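Indole-3-acetic acid-amido synthetase GH3.15 (Arabidopsis thaliana, PDB 6E1Q) conjugates glutamine, and possibly cysteine, to the auxin precursor indole-3-butyric acid in an ATP-dependent reaction, and also accepts the herbicide 2,4-DB. Local coordinates at residues T22-I27 against D381-K386; G355-L360 against P393-F398; K531-G536 against A572-E577. All blocks are in the same frame, centred on the assembly; numbering follows the deposited sequence.

Contact 1: T22-I27 against D381-K386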
ATOM      1  N   THR A  22       2.193  15.180 -22.532  1.00 30.53           N
ATOM      2  CA  THR A  22       2.931  16.095 -23.397  1.00 33.97           C
ATOM      3  C   THR A  22       2.649  17.556 -23.061  1.00 35.51           C
ATOM      4  O   THR A  22       3.573  18.361 -22.960  1.00 40.71           O
ATOM      5  CB  THR A  22       2.596  15.810 -24.872  1.00 35.17           C
ATOM      6  OG1 THR A  22       3.022  14.478 -25.193  1.00 39.59           O
ATOM      7  CG2 THR A  22       3.279  16.827 -25.836  1.00 35.26           C
ATOM      8  N   ASN A  23       1.387  17.906 -22.854  1.00 37.89           N
ATOM      9  CA  ASN A  23       0.998  19.286 -22.569  1.00 38.95           C
ATOM     10  C   ASN A  23       0.934  19.552 -21.071  1.00 35.60           C
ATOM     11  O   ASN A  23      -0.041  20.094 -20.546  1.00 38.22           O
ATOM     12  CB  ASN A  23      -0.330  19.584 -23.243  1.00 39.36           C
ATOM     13  CG  ASN A  23      -0.288  19.269 -24.708  1.00 51.01           C
ATOM     14  OD1 ASN A  23       0.594  19.745 -25.410  1.00 50.47           O
ATOM     15  ND2 ASN A  23      -1.223  18.451 -25.181  1.00 55.99           N
ATOM     16  N   VAL A  24       2.015  19.193 -20.382  1.00 34.65           N
ATOM     17  CA  VAL A  24       1.983  19.148 -18.923  1.00 40.77           C
ATOM     18  C   VAL A  24       1.857  20.555 -18.342  1.00 39.14           C
ATOM     19  O   VAL A  24       1.012  20.812 -17.481  1.00 38.07           O
ATOM     20  CB  VAL A  24       3.225  18.402 -18.401  1.00 38.14           C
ATOM     21  CG1 VAL A  24       3.173  18.233 -16.877  1.00 33.63           C
ATOM     22  CG2 VAL A  24       3.351  17.027 -19.104  1.00 31.00           C
ATOM     23  N   LYS A  25       2.672  21.493 -18.827  1.00 38.08           N
ATOM     24  CA  LYS A  25       2.666  22.842 -18.266  1.00 41.51           C
ATOM     25  C   LYS A  25       1.303  23.502 -18.454  1.00 44.24           C
ATOM     26  O   LYS A  25       0.742  24.078 -17.511  1.00 40.23           O
ATOM     27  CB  LYS A  25       3.808  23.666 -18.899  1.00 46.14           C
ATOM     28  CG  LYS A  25       3.957  25.066 -18.318  1.00 66.18           C
ATOM     29  CD  LYS A  25       5.060  25.076 -17.238  1.00 86.22           C
ATOM     30  CE  LYS A  25       5.058  26.342 -16.372  1.00 85.69           C
ATOM     31  NZ  LYS A  25       5.749  26.139 -15.061  1.00 89.71           N
ATOM     32  N   GLN A  26       0.729  23.366 -19.651  1.00 38.31           N
ATOM     33  CA  GLN A  26      -0.574  23.957 -19.931  1.00 45.48           C
ATOM     34  C   GLN A  26      -1.673  23.311 -19.093  1.00 44.47           C
ATOM     35  O   GLN A  26      -2.561  24.001 -18.582  1.00 41.44           O
ATOM     36  CB  GLN A  26      -0.890  23.829 -21.420  1.00 53.47           C
ATOM     37  CG  GLN A  26       0.254  24.275 -22.348  1.00 71.24           C
ATOM     38  CD  GLN A  26       1.153  23.120 -22.808  1.00 78.83           C
ATOM     39  OE1 GLN A  26       2.028  22.658 -22.070  1.00 68.40           O
ATOM     40  NE2 GLN A  26       0.936  22.656 -24.035  1.00 87.39           N
ATOM     41  N   ILE A  27      -1.641  21.984 -18.944  1.00 43.52           N
ATOM     42  CA  ILE A  27      -2.692  21.318 -18.184  1.00 39.04           C
ATOM     43  C   ILE A  27      -2.608  21.697 -16.709  1.00 38.82           C
ATOM     44  O   ILE A  27      -3.618  22.031 -16.076  1.00 45.24           O
ATOM     45  CB  ILE A  27      -2.625  19.793 -18.385  1.00 36.30           C
ATOM     46  CG1 ILE A  27      -2.945  19.447 -19.843  1.00 41.78           C
ATOM     47  CG2 ILE A  27      -3.616  19.116 -17.448  1.00 30.39           C
ATOM     48  CD1 ILE A  27      -2.690  17.996 -20.212  1.00 41.12           C
ATOM     49  N   ASP A 381       7.449  23.679  -9.173  1.00 41.87           N
ATOM     50  CA  ASP A 381       6.390  23.136 -10.013  1.00 39.38           C
ATOM     51  C   ASP A 381       6.776  21.759 -10.548  1.00 32.19           C
ATOM     52  O   ASP A 381       7.953  21.396 -10.614  1.00 37.22           O
ATOM     53  CB  ASP A 381       6.104  24.075 -11.188  1.00 49.00           C
ATOM     54  CG  ASP A 381       5.175  25.221 -10.816  1.00 59.95           C
ATOM     55  OD1 ASP A 381       4.459  25.110  -9.796  1.00 57.10           O
ATOM     56  OD2 ASP A 381       5.153  26.228 -11.556  1.00 61.17           O
ATOM     57  N   LEU A 382       5.755  20.995 -10.945  1.00 36.29           N
ATOM     58  CA  LEU A 382       5.971  19.654 -11.491  1.00 32.22           C
ATOM     59  C   LEU A 382       7.021  19.645 -12.603  1.00 33.50           C
ATOM     60  O   LEU A 382       7.917  18.795 -12.609  1.00 34.73           O
ATOM     61  CB  LEU A 382       4.642  19.089 -12.003  1.00 32.59           C
ATOM     62  CG  LEU A 382       4.643  17.768 -12.779  1.00 35.80           C
ATOM     63  CD1 LEU A 382       5.021  16.609 -11.890  1.00 32.53           C
ATOM     64  CD2 LEU A 382       3.257  17.525 -13.334  1.00 34.83           C
ATOM     65  N   VAL A 383       6.942  20.593 -13.543  1.00 32.89           N
ATOM     66  CA  VAL A 383       7.870  20.577 -14.678  1.00 39.50           C
ATOM     67  C   VAL A 383       9.270  21.063 -14.336  1.00 40.92           C
ATOM     68  O   VAL A 383      10.181  20.921 -15.163  1.00 43.12           O
ATOM     69  CB  VAL A 383       7.359  21.446 -15.841  1.00 44.38           C
ATOM     70  CG1 VAL A 383       5.994  20.956 -16.305  1.00 38.54           C
ATOM     71  CG2 VAL A 383       7.307  22.908 -15.425  1.00 54.36           C
ATOM     72  N   ASP A 384       9.469  21.640 -13.152  1.00 38.19           N
ATOM     73  CA  ASP A 384      10.758  22.193 -12.738  1.00 37.04           C
ATOM     74  C   ASP A 384      11.536  21.267 -11.819  1.00 43.44           C
ATOM     75  O   ASP A 384      12.585  21.655 -11.298  1.00 52.36           O
ATOM     76  CB  ASP A 384      10.543  23.528 -12.051  1.00 42.81           C
ATOM     77  CG  ASP A 384       9.973  24.539 -12.985  1.00 41.20           C
ATOM     78  OD1 ASP A 384      10.349  24.481 -14.178  1.00 40.44           O
ATOM     79  OD2 ASP A 384       9.144  25.358 -12.542  1.00 48.41           O
ATOM     80  N   VAL A 385      11.034  20.059 -11.602  1.00 33.39           N
ATOM     81  CA  VAL A 385      11.725  19.085 -10.776  1.00 40.12           C
ATOM     82  C   VAL A 385      13.088  18.702 -11.396  1.00 41.75           C
ATOM     83  O   VAL A 385      13.280  18.770 -12.616  1.00 37.49           O
ATOM     84  CB  VAL A 385      10.748  17.900 -10.649  1.00 42.50           C
ATOM     85  CG1 VAL A 385      11.257  16.653 -11.340  1.00 39.88           C
ATOM     86  CG2 VAL A 385      10.282  17.701  -9.202  1.00 31.68           C
ATOM     87  N   LYS A 386      14.045  18.310 -10.547  1.00 36.18           N
ATOM     88  CA  LYS A 386      15.425  18.022 -10.952  1.00 34.38           C
ATOM     89  C   LYS A 386      15.701  16.528 -10.876  1.00 37.48           C
ATOM     90  O   LYS A 386      15.503  15.916  -9.822  1.00 31.88           O
ATOM     91  CB  LYS A 386      16.436  18.735 -10.049  1.00 44.92           C
ATOM     92  CG  LYS A 386      16.652  20.197 -10.304  1.00 48.87           C
ATOM     93  CD  LYS A 386      18.119  20.532 -10.068  1.00 60.93           C
ATOM     94  CE  LYS A 386      18.292  21.532  -8.947  1.00 76.53           C
ATOM     95  NZ  LYS A 386      18.459  22.921  -9.468  1.00 84.44           N
TER
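Val24 and Lys25, in the first turn of helix 24-38, meet the short 3-10 turn of Leu382 to Asp384 that follows strand 379-381, so that a helix of the GH3 N-terminal family region meets a loop of the central family region. The apolar half depends on a single branch of Val24. Its CG1, set anti to the backbone N (chi1 -175°), reaches across to Leu382 CD2 at 3.6 Å, the valine lying roughly perpendicular to the leucine side chain. The same CG1 lies 4.0 Å from Val383 CG1, here with the two valines running antiparallel alongside each other. Pro352 and Ala419 also touch Val24.

Lys25 forms the outer half. Its CG is anti to the backbone N, and the chain then bends at chi2 (97°), which carries it across Val383 so that CD packs 3.6 Å from Val383 CG2. NZ stays against the same methyl and makes a salt bridge, 3.6 Å from Asp381 OD2. Asp384 adds a second negative charge, its OD2 4.3 Å from Lys25 NZ, too far for a salt bridge. The turn carrying these acids is tied internally by a backbone bond of 3.0 Å from Asp384 N to Asp381 O.

The strongest partner of Asp381 is Lys59, which pairs with OD1, while Lys55 is a long, weak ion partner of OD2. Asp381 is thus shared among several lysines, and Lys25 is likely to contribute mainly general electrostatic attraction at the exposed margin, with methyl contacts on the more buried side.

Contact 2: G355-L360 against P393-F398; sequences GYFEFL and PVVTTF
Phe357 turns the edge of its ring to Val395: the methyl CG1 lies in the ring plane, 3.8 Å from Phe357 CD1, while Gly355 C sits over one ring face near the rim. Phe359, on the same side of the strand pair, meets Pro393 obliquely, with CE2 4.0 Å from Pro393 CB, and its ring also stacks on that of Phe422.

The other side, bearing Tyr356, Glu358, Val394 and Thr396, is polar at its centre. Glu358 has CG anti to its carbonyl carbon (chi1 -64°) and an extended chain, which lifts the carboxylate beside Val394. A water there is hydrogen-bonded to Glu358 OE1 at 2.8 Å, to Val394 O and to Thr396 OG1, which is also bonded to Arg403 N. Glu358 OE2 forms salt bridges with Lys59 and Arg403, so this buried acid is well supplied with partners. Val394 CG2 reaches along to Leu360 CB.

Beneath these side chains two pairs of backbone bonds join Tyr356 with Thr396 and Glu358 with Val394. Glu358 N to Val394 O spans 2.7 Å; in the return bond, Val394 N stands 44° out of the carbonyl plane of Glu358.

Hydrogen-bonded and non-hydrogen-bonded pairs thus succeed one another as in any regular antiparallel ladder, here one within the GH3 central domain whose Pro393 end adjoins the ATP-binding residues Tyr326 and Asp408.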
ATOM      1  N   GLY A 355      -4.782  16.951 -10.532  1.00 37.40           N
ATOM      2  CA  GLY A 355      -4.556  17.908  -9.467  1.00 37.70           C
ATOM      3  C   GLY A 355      -3.410  18.809  -9.849  1.00 30.86           C
ATOM      4  O   GLY A 355      -2.755  18.609 -10.866  1.00 35.69           O
ATOM      5  N   TYR A 356      -3.199  19.839  -9.036  1.00 30.06           N
ATOM      6  CA  TYR A 356      -2.048  20.725  -9.194  1.00 30.97           C
ATOM      7  C   TYR A 356      -0.964  20.264  -8.232  1.00 33.62           C
ATOM      8  O   TYR A 356      -1.191  20.208  -7.018  1.00 33.61           O
ATOM      9  CB  TYR A 356      -2.406  22.190  -8.931  1.00 38.28           C
ATOM     10  CG  TYR A 356      -1.261  23.148  -9.229  1.00 36.36           C
ATOM     11  CD1 TYR A 356      -0.928  23.475 -10.539  1.00 32.97           C
ATOM     12  CD2 TYR A 356      -0.501  23.703  -8.202  1.00 36.72           C
ATOM     13  CE1 TYR A 356       0.115  24.338 -10.818  1.00 40.25           C
ATOM     14  CE2 TYR A 356       0.555  24.569  -8.473  1.00 40.97           C
ATOM     15  CZ  TYR A 356       0.854  24.886  -9.787  1.00 43.69           C
ATOM     16  OH  TYR A 356       1.893  25.744 -10.085  1.00 42.00           O
ATOM     17  N   PHE A 357       0.209  19.950  -8.775  1.00 30.68           N
ATOM     18  CA  PHE A 357       1.244  19.216  -8.054  1.00 29.66           C
ATOM     19  C   PHE A 357       2.483  20.081  -7.904  1.00 36.14           C
ATOM     20  O   PHE A 357       3.094  20.475  -8.902  1.00 44.69           O
ATOM     21  CB  PHE A 357       1.601  17.921  -8.784  1.00 28.21           C
ATOM     22  CG  PHE A 357       0.443  16.983  -8.970  1.00 33.99           C
ATOM     23  CD1 PHE A 357      -0.103  16.318  -7.886  1.00 39.66           C
ATOM     24  CD2 PHE A 357      -0.085  16.752 -10.222  1.00 31.24           C
ATOM     25  CE1 PHE A 357      -1.167  15.454  -8.055  1.00 43.25           C
ATOM     26  CE2 PHE A 357      -1.126  15.887 -10.397  1.00 35.85           C
ATOM     27  CZ  PHE A 357      -1.679  15.240  -9.305  1.00 43.00           C
ATOM     28  N   GLU A 358       2.858  20.366  -6.665  1.00 42.26           N
ATOM     29  CA  GLU A 358       4.138  20.985  -6.360  1.00 40.50           C
ATOM     30  C   GLU A 358       5.014  19.992  -5.611  1.00 41.07           C
ATOM     31  O   GLU A 358       4.568  18.920  -5.190  1.00 37.60           O
ATOM     32  CB  GLU A 358       3.951  22.265  -5.543  1.00 38.45           C
ATOM     33  CG  GLU A 358       3.200  23.357  -6.296  1.00 34.76           C
ATOM     34  CD  GLU A 358       2.828  24.512  -5.392  1.00 45.78           C
ATOM     35  OE1 GLU A 358       1.929  24.333  -4.540  1.00 42.90           O
ATOM     36  OE2 GLU A 358       3.438  25.595  -5.529  1.00 49.19           O
ATOM     37  N   PHE A 359       6.282  20.349  -5.448  1.00 35.38           N
ATOM     38  CA  PHE A 359       7.231  19.405  -4.872  1.00 34.56           C
ATOM     39  C   PHE A 359       8.171  20.143  -3.942  1.00 35.78           C
ATOM     40  O   PHE A 359       8.835  21.103  -4.343  1.00 38.25           O
ATOM     41  CB  PHE A 359       7.987  18.648  -5.961  1.00 31.60           C
ATOM     42  CG  PHE A 359       7.089  17.743  -6.748  1.00 33.22           C
ATOM     43  CD1 PHE A 359       6.386  18.229  -7.840  1.00 27.31           C
ATOM     44  CD2 PHE A 359       6.856  16.439  -6.328  1.00 32.16           C
ATOM     45  CE1 PHE A 359       5.503  17.415  -8.530  1.00 28.27           C
ATOM     46  CE2 PHE A 359       5.989  15.621  -7.018  1.00 28.95           C
ATOM     47  CZ  PHE A 359       5.313  16.116  -8.124  1.00 28.57           C
ATOM     48  N   LEU A 360       8.207  19.683  -2.707  1.00 36.03           N
ATOM     49  CA  LEU A 360       9.075  20.232  -1.686  1.00 40.62           C
ATOM     50  C   LEU A 360      10.381  19.444  -1.681  1.00 40.74           C
ATOM     51  O   LEU A 360      10.372  18.219  -1.488  1.00 36.76           O
ATOM     52  CB  LEU A 360       8.349  20.157  -0.343  1.00 40.67           C
ATOM     53  CG  LEU A 360       9.001  20.581   0.957  1.00 51.83           C
ATOM     54  CD1 LEU A 360       9.701  21.925   0.798  1.00 57.69           C
ATOM     55  CD2 LEU A 360       7.900  20.636   2.017  1.00 50.89           C
ATOM     56  N   PRO A 393       5.609  15.395  -2.427  1.00 38.26           N
ATOM     57  CA  PRO A 393       4.556  16.062  -3.204  1.00 34.72           C
ATOM     58  C   PRO A 393       3.704  16.971  -2.329  1.00 38.75           C
ATOM     59  O   PRO A 393       3.455  16.691  -1.154  1.00 32.13           O
ATOM     60  CB  PRO A 393       3.730  14.901  -3.772  1.00 34.13           C
ATOM     61  CG  PRO A 393       4.622  13.691  -3.641  1.00 36.87           C
ATOM     62  CD  PRO A 393       5.411  13.940  -2.373  1.00 31.19           C
ATOM     63  N   VAL A 394       3.278  18.078  -2.927  1.00 34.62           N
ATOM     64  CA  VAL A 394       2.455  19.100  -2.303  1.00 33.66           C
ATOM     65  C   VAL A 394       1.286  19.307  -3.260  1.00 38.69           C
ATOM     66  O   VAL A 394       1.467  19.862  -4.356  1.00 33.48           O
ATOM     67  CB  VAL A 394       3.246  20.401  -2.078  1.00 39.63           C
ATOM     68  CG1 VAL A 394       2.366  21.484  -1.516  1.00 41.81           C
ATOM     69  CG2 VAL A 394       4.438  20.147  -1.145  1.00 30.92           C
ATOM     70  N   VAL A 395       0.102  18.820  -2.884  1.00 32.55           N
ATOM     71  CA  VAL A 395      -0.998  18.672  -3.829  1.00 31.26           C
ATOM     72  C   VAL A 395      -2.092  19.680  -3.527  1.00 32.15           C
ATOM     73  O   VAL A 395      -2.401  19.981  -2.368  1.00 34.68           O
ATOM     74  CB  VAL A 395      -1.563  17.236  -3.850  1.00 31.48           C
ATOM     75  CG1 VAL A 395      -0.446  16.225  -4.132  1.00 29.02           C
ATOM     76  CG2 VAL A 395      -2.315  16.906  -2.526  1.00 28.55           C
ATOM     77  N   THR A 396      -2.731  20.163  -4.563  1.00 31.27           N
ATOM     78  CA  THR A 396      -3.845  21.051  -4.492  1.00 27.86           C
ATOM     79  C   THR A 396      -4.881  20.336  -5.319  1.00 39.60           C
ATOM     80  O   THR A 396      -4.668  20.043  -6.456  1.00 36.98           O
ATOM     81  CB  THR A 396      -3.526  22.399  -5.059  1.00 30.35           C
ATOM     82  OG1 THR A 396      -2.685  23.060  -4.158  1.00 38.37           O
ATOM     83  CG2 THR A 396      -4.723  23.183  -5.188  1.00 30.81           C
ATOM     84  N   THR A 397      -6.016  20.083  -4.720  1.00 32.31           N
ATOM     85  CA  THR A 397      -7.050  19.259  -5.289  1.00 34.13           C
ATOM     86  C   THR A 397      -8.421  19.825  -5.478  1.00 36.58           C
ATOM     87  O   THR A 397      -8.681  20.912  -5.154  1.00 34.86           O
ATOM     88  CB  THR A 397      -7.239  17.986  -4.434  1.00 32.20           C
ATOM     89  OG1 THR A 397      -8.009  18.285  -3.301  1.00 33.19           O
ATOM     90  CG2 THR A 397      -5.969  17.482  -3.935  1.00 33.80           C
ATOM     91  N   PHE A 398      -9.263  18.992  -6.035  1.00 35.97           N
ATOM     92  CA  PHE A 398     -10.638  19.283  -6.289  1.00 38.06           C
ATOM     93  C   PHE A 398     -11.568  18.887  -5.155  1.00 44.71           C
ATOM     94  O   PHE A 398     -12.726  19.034  -5.287  1.00 45.62           O
ATOM     95  CB  PHE A 398     -11.105  18.595  -7.549  1.00 48.39           C
ATOM     96  CG  PHE A 398     -10.563  19.174  -8.821  1.00 55.42           C
ATOM     97  CD1 PHE A 398     -11.084  20.307  -9.347  1.00 48.02           C
ATOM     98  CD2 PHE A 398      -9.550  18.565  -9.488  1.00 61.45           C
ATOM     99  CE1 PHE A 398     -10.619  20.823 -10.502  1.00 56.67           C
ATOM    100  CE2 PHE A 398      -9.063  19.097 -10.651  1.00 58.61           C
ATOM    101  CZ  PHE A 398      -9.596  20.228 -11.148  1.00 48.76           C
TER
HETATM  102  O   HOH W   1      -0.034  22.335  -4.725  1.00 34.02           O

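Contact 3: K531-G536 against A572-E577; sequences KVVKPG and ANVISE
Val532 is gripped through its backbone by two successive residues of 572-577. Its O accepts a nearly straight bond from Ile575 N (2.7 Å, 167° at the hydrogen), and its N donates to Ser576 O at 2.9 Å. Lys531 faces Glu577 and Val533 faces Val574, so Ile575 and Ser576 together stand opposite Val532: a beta bulge in an antiparallel pair. Lys534 N adds a third backbone bond, to Asn573 O at 3.0 Å.

Apolar contacts line the side of Lys531 and Val533. Val574 CG2 packs 3.8 Å from Lys531 CB, and Val533 CG1 lies 4.0 Å from Val574 CG2. On the other side Val532 CG1 approaches Ile575 CD1.

The charged contact is between Lys531 and Glu577, which run side by side in the same direction, CG to CG at 3.4 Å. Lys531 NZ lies 3.8 Å from Glu577 OE2, a long salt bridge; Lys531 pairs more strongly with Glu571. A leucine in place of this lysine would probably leave Glu571 without its salt-bridge partner, and the neighbouring carboxylates of Glu577 and Glu529 without this positive charge to offset them. Three backbone bonds thus join the segments, while the ammonium of Lys531, set among several carboxylates, probably balances part of their charge.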
ATOM      1  N   LYS A 531      17.079 -10.466  17.139  1.00 39.93           N
ATOM      2  CA  LYS A 531      16.402 -11.562  17.815  1.00 41.34           C
ATOM      3  C   LYS A 531      15.573 -12.311  16.781  1.00 45.54           C
ATOM      4  O   LYS A 531      14.749 -11.710  16.082  1.00 45.34           O
ATOM      5  CB  LYS A 531      15.534 -11.054  18.967  1.00 41.97           C
ATOM      6  CG  LYS A 531      16.327 -10.323  20.072  1.00 53.76           C
ATOM      7  CD  LYS A 531      15.419  -9.574  21.058  1.00 58.48           C
ATOM      8  CE  LYS A 531      15.804  -9.847  22.496  1.00 64.32           C
ATOM      9  NZ  LYS A 531      15.819  -8.639  23.360  1.00 66.87           N
ATOM     10  N   VAL A 532      15.832 -13.604  16.645  1.00 41.09           N
ATOM     11  CA  VAL A 532      15.054 -14.443  15.744  1.00 44.43           C
ATOM     12  C   VAL A 532      13.797 -14.907  16.467  1.00 49.78           C
ATOM     13  O   VAL A 532      13.869 -15.450  17.575  1.00 55.45           O
ATOM     14  CB  VAL A 532      15.895 -15.628  15.256  1.00 47.35           C
ATOM     15  CG1 VAL A 532      15.056 -16.577  14.427  1.00 48.12           C
ATOM     16  CG2 VAL A 532      17.071 -15.107  14.442  1.00 46.10           C
ATOM     17  N   VAL A 533      12.641 -14.679  15.859  1.00 42.37           N
ATOM     18  CA  VAL A 533      11.373 -15.057  16.475  1.00 47.90           C
ATOM     19  C   VAL A 533      10.813 -16.273  15.758  1.00 46.75           C
ATOM     20  O   VAL A 533      11.062 -16.489  14.568  1.00 48.69           O
ATOM     21  CB  VAL A 533      10.366 -13.892  16.480  1.00 43.05           C
ATOM     22  CG1 VAL A 533      10.839 -12.820  17.440  1.00 43.65           C
ATOM     23  CG2 VAL A 533      10.216 -13.313  15.069  1.00 38.78           C
ATOM     24  N   LYS A 534      10.070 -17.087  16.508  1.00 59.31           N
ATOM     25  CA  LYS A 534       9.449 -18.283  15.956  1.00 63.85           C
ATOM     26  C   LYS A 534       8.511 -17.925  14.802  1.00 59.55           C
ATOM     27  O   LYS A 534       7.931 -16.832  14.773  1.00 59.51           O
ATOM     28  CB  LYS A 534       8.674 -19.022  17.053  1.00 69.28           C
ATOM     29  CG  LYS A 534       8.682 -20.546  16.929  1.00 75.94           C
ATOM     30  CD  LYS A 534       7.672 -21.229  17.861  1.00 74.61           C
ATOM     31  CE  LYS A 534       8.275 -22.496  18.489  1.00 72.55           C
ATOM     32  NZ  LYS A 534       7.305 -23.236  19.338  1.00 72.09           N
ATOM     33  N   PRO A 535       8.355 -18.821  13.825  1.00 56.93           N
ATOM     34  CA  PRO A 535       7.363 -18.602  12.765  1.00 51.67           C
ATOM     35  C   PRO A 535       5.974 -18.341  13.343  1.00 52.50           C
ATOM     36  O   PRO A 535       5.594 -18.893  14.381  1.00 48.62           O
ATOM     37  CB  PRO A 535       7.395 -19.915  11.974  1.00 56.99           C
ATOM     38  CG  PRO A 535       8.772 -20.449  12.191  1.00 62.95           C
ATOM     39  CD  PRO A 535       9.192 -20.012  13.571  1.00 59.84           C
ATOM     40  N   GLY A 536       5.214 -17.488  12.657  1.00 52.29           N
ATOM     41  CA  GLY A 536       3.925 -17.047  13.151  1.00 56.05           C
ATOM     42  C   GLY A 536       3.970 -15.868  14.098  1.00 58.52           C
ATOM     43  O   GLY A 536       2.906 -15.353  14.472  1.00 62.01           O
ATOM     44  N   ALA A 572       8.166 -12.594  23.777  1.00 62.06           N
ATOM     45  CA  ALA A 572       8.076 -14.005  24.134  1.00 73.07           C
ATOM     46  C   ALA A 572       8.030 -14.926  22.917  1.00 64.76           C
ATOM     47  O   ALA A 572       7.945 -16.145  23.086  1.00 71.13           O
ATOM     48  CB  ALA A 572       6.882 -14.264  25.067  1.00 75.70           C
ATOM     49  N   ASN A 573       8.114 -14.399  21.703  1.00 63.28           N
ATOM     50  CA  ASN A 573       8.375 -15.260  20.553  1.00 63.31           C
ATOM     51  C   ASN A 573       9.865 -15.442  20.262  1.00 55.09           C
ATOM     52  O   ASN A 573      10.211 -16.190  19.342  1.00 50.39           O
ATOM     53  CB  ASN A 573       7.683 -14.723  19.293  1.00 54.63           C
ATOM     54  CG  ASN A 573       6.184 -14.986  19.288  1.00 59.88           C
ATOM     55  OD1 ASN A 573       5.718 -16.005  18.746  1.00 53.33           O
ATOM     56  ND2 ASN A 573       5.414 -14.033  19.825  1.00 47.13           N
ATOM     57  N   VAL A 574      10.745 -14.778  21.014  1.00 62.15           N
ATOM     58  CA  VAL A 574      12.174 -14.775  20.708  1.00 59.73           C
ATOM     59  C   VAL A 574      12.779 -16.149  20.971  1.00 65.93           C
ATOM     60  O   VAL A 574      12.611 -16.721  22.054  1.00 70.00           O
ATOM     61  CB  VAL A 574      12.893 -13.695  21.532  1.00 59.66           C
ATOM     62  CG1 VAL A 574      14.400 -13.919  21.505  1.00 61.66           C
ATOM     63  CG2 VAL A 574      12.560 -12.316  20.996  1.00 59.59           C
ATOM     64  N   ILE A 575      13.492 -16.682  19.975  1.00 68.73           N
ATOM     65  CA  ILE A 575      14.278 -17.908  20.123  1.00 77.83           C
ATOM     66  C   ILE A 575      15.710 -17.572  20.512  1.00 79.67           C
ATOM     67  O   ILE A 575      16.164 -17.833  21.634  1.00 83.04           O
ATOM     68  CB  ILE A 575      14.336 -18.727  18.821  1.00 70.93           C
ATOM     69  CG1 ILE A 575      12.967 -19.009  18.240  1.00 71.58           C
ATOM     70  CG2 ILE A 575      15.145 -20.017  19.046  1.00 69.12           C
ATOM     71  CD1 ILE A 575      13.096 -19.634  16.860  1.00 70.96           C
ATOM     72  N   SER A 576      16.440 -17.044  19.542  1.00 66.63           N
ATOM     73  CA  SER A 576      17.847 -16.747  19.675  1.00 56.92           C
ATOM     74  C   SER A 576      18.044 -15.247  19.557  1.00 57.60           C
ATOM     75  O   SER A 576      17.219 -14.533  18.972  1.00 54.90           O
ATOM     76  CB  SER A 576      18.655 -17.493  18.616  1.00 50.84           C
ATOM     77  OG  SER A 576      17.939 -17.595  17.397  1.00 59.45           O
ATOM     78  N   GLU A 577      19.112 -14.779  20.179  1.00 51.12           N
ATOM     79  CA  GLU A 577      19.534 -13.398  20.118  1.00 53.64           C
ATOM     80  C   GLU A 577      20.966 -13.376  19.625  1.00 56.21           C
ATOM     81  O   GLU A 577      21.747 -14.287  19.912  1.00 55.02           O
ATOM     82  CB  GLU A 577      19.465 -12.712  21.481  1.00 62.71           C
ATOM     83  CG  GLU A 577      18.080 -12.508  22.007  1.00 79.69           C
ATOM     84  CD  GLU A 577      17.958 -12.828  23.471  1.00 97.00           C
ATOM     85  OE1 GLU A 577      18.211 -13.992  23.848  1.00104.41           O
ATOM     86  OE2 GLU A 577      17.602 -11.910  24.241  1.00101.53           O
TER

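How the contacts relate
Contacts 1 and 2 are neighbours in the fold, their centres about 12 Å apart, and contact 3 lies on the opposite side of the chain's centre, about 44 Å from the centre of contact 2. Contact 2 is the buried one, a regular strand pairing with a water and a carboxylate enclosed. Contact 1, partly exposed, has no backbone pairing and relies on methyl packing and a salt bridge; it leans on contact 2 where Leu382 meets Phe359, and Asp381 OD1 probably makes a weak hydrogen bond with Tyr356 OH. Lys59 serves acids of both, Asp381 and Glu358. Contact 3 repeats the antiparallel pairing of contact 2, but bulged and at the edge of the C-terminal sheet, with an exposed Glu577 beside a buried Lys531.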